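Local coordinates for capsid protein (Bocavirus gorilla/GBoV1/2009, PDB 7LNK) that forms the T=1 icosahedral shell of a parvovirus, sixty copies of the chain assembling into the capsid, at residues R244-T249 / G357-Y362. Sequence-based numbering, arbitrary orientation.
Sequences RQNGQT and GNQTTY
Gln359 extends from one surface loop towards another, where its carboxamide lies between the side chains of Asn246 and Arg244. With CG between the backbone N and the carbonyl carbon (chi1 74°) and the side chain extended beyond it, the amide is carried well out from the 357-362 loop. Asn246 comes from the opposite direction, and the two amide planes are turned 65° apart. Asn246 OD1 lies 2.6 Å from Gln359 NE2 and also approaches the aliphatic part of that side chain, 3.4 Å from Gln359 CG. The other branch, Asn246 ND2, sits 3.1 Å from the backbone Gln359 O, but the angle is too poor for a hydrogen bond. On the Arg244 side the approach is by methylene groups: Arg244 CD lies 3.2 Å from Gln359 OE1, and the two side chains cross at about a right angle. The bend at chi3 of Arg244 takes its guanidinium onward to a neighbouring subunit, where NH2 forms a salt bridge with Asp320.

Asn246 begins a type II' beta turn ending at Thr249, with Gly247 at its positive-phi corner. Within 357-362, Asn358 OD1 accepts from Thr360 N at 2.7 Å and Thr361 N at 2.8 Å, an Asx turn and Asx motif closing the turn that bears Gln359.

The centre of the contact lies about 46 Å from the centre of the chain, at a subunit interface where Gln275 of the neighbouring subunit packs on both Arg244 and Gln359. It joins the loop between strands 240-243 and 252-255 to that between strands 352-357 and 362-364. Both belong to the long GH insertion between jelly-roll strands 207-223 and 415-420, which in parvoviruses generally builds much of the outer surface, including the threefold protrusions.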
# COMPACT_ATOMS: atom_id res chain seq x y z
N ARG A 244 1.08 127.14 -12.30
CA ARG A 244 0.10 128.17 -12.59
C ARG A 244 0.75 129.54 -12.53
O ARG A 244 1.83 129.71 -11.96
CB ARG A 244 -1.06 128.10 -11.60
CG ARG A 244 -0.70 128.67 -10.25
CD ARG A 244 -1.88 128.72 -9.32
NE ARG A 244 -2.29 127.39 -8.90
CZ ARG A 244 -3.46 127.10 -8.35
NH1 ARG A 244 -4.35 128.07 -8.15
NH2 ARG A 244 -3.73 125.86 -7.99
N GLN A 245 0.10 130.52 -13.15
CA GLN A 245 0.61 131.88 -13.12
C GLN A 245 0.73 132.39 -11.69
O GLN A 245 -0.24 132.36 -10.93
CB GLN A 245 -0.30 132.81 -13.92
CG GLN A 245 0.24 134.21 -14.03
CD GLN A 245 -0.59 135.07 -14.95
OE1 GLN A 245 -1.53 134.60 -15.58
NE2 GLN A 245 -0.24 136.35 -15.04
N ASN A 246 1.91 132.87 -11.32
CA ASN A 246 2.16 133.45 -10.01
C ASN A 246 2.64 134.88 -10.21
O ASN A 246 3.76 135.10 -10.67
CB ASN A 246 3.19 132.64 -9.24
CG ASN A 246 3.29 133.05 -7.79
OD1 ASN A 246 2.32 133.50 -7.19
ND2 ASN A 246 4.48 132.91 -7.22
N GLY A 247 1.81 135.84 -9.83
CA GLY A 247 2.18 137.23 -10.00
C GLY A 247 2.49 137.53 -11.45
O GLY A 247 1.69 137.29 -12.35
N GLN A 248 3.69 138.06 -11.68
CA GLN A 248 4.15 138.39 -13.02
C GLN A 248 4.86 137.23 -13.71
O GLN A 248 5.32 137.39 -14.84
CB GLN A 248 5.08 139.61 -12.97
CG GLN A 248 4.37 140.87 -12.55
CD GLN A 248 3.23 141.23 -13.48
OE1 GLN A 248 3.34 141.10 -14.70
NE2 GLN A 248 2.12 141.68 -12.91
N THR A 249 4.98 136.08 -13.05
CA THR A 249 5.56 134.90 -13.67
C THR A 249 4.48 134.18 -14.47
O THR A 249 3.39 133.91 -13.95
CB THR A 249 6.15 133.97 -12.62
OG1 THR A 249 7.17 134.66 -11.89
CG2 THR A 249 6.78 132.76 -13.29
N GLY A 357 3.40 123.88 -0.51
CA GLY A 357 3.68 125.12 -1.20
C GLY A 357 2.47 126.04 -1.18
O GLY A 357 1.34 125.61 -1.41
N ASN A 358 2.72 127.31 -0.89
CA ASN A 358 1.74 128.37 -1.07
C ASN A 358 1.90 129.06 -2.41
O ASN A 358 1.26 130.09 -2.64
CB ASN A 358 1.83 129.37 0.08
CG ASN A 358 3.20 129.99 0.21
OD1 ASN A 358 3.89 130.21 -0.78
ND2 ASN A 358 3.59 130.29 1.43
N GLN A 359 2.78 128.53 -3.27
CA GLN A 359 3.23 128.90 -4.62
C GLN A 359 4.32 129.96 -4.54
O GLN A 359 4.87 130.33 -5.58
CB GLN A 359 2.13 129.37 -5.59
CG GLN A 359 1.53 130.74 -5.39
CD GLN A 359 0.44 131.02 -6.39
OE1 GLN A 359 -0.12 130.10 -6.98
NE2 GLN A 359 0.13 132.29 -6.59
N THR A 360 4.64 130.47 -3.36
CA THR A 360 5.82 131.29 -3.13
C THR A 360 6.93 130.48 -2.46
O THR A 360 8.02 130.33 -3.01
CB THR A 360 5.47 132.52 -2.29
OG1 THR A 360 4.50 133.31 -2.99
CG2 THR A 360 6.71 133.35 -2.04
N THR A 361 6.67 129.99 -1.25
CA THR A 361 7.59 129.14 -0.52
C THR A 361 6.85 127.89 -0.05
O THR A 361 5.68 127.69 -0.35
CB THR A 361 8.20 129.90 0.67
OG1 THR A 361 9.23 129.10 1.27
CG2 THR A 361 7.13 130.21 1.71
N TYR A 362 7.56 127.04 0.69
CA TYR A 362 6.98 125.89 1.36
C TYR A 362 6.91 126.16 2.85
O TYR A 362 7.87 126.64 3.45
CB TYR A 362 7.78 124.62 1.11
CG TYR A 362 7.73 124.13 -0.31
CD1 TYR A 362 6.73 123.27 -0.72
CD2 TYR A 362 8.69 124.51 -1.23
CE1 TYR A 362 6.67 122.81 -2.00
CE2 TYR A 362 8.64 124.05 -2.52
CZ TYR A 362 7.63 123.20 -2.90
OH TYR A 362 7.57 122.74 -4.18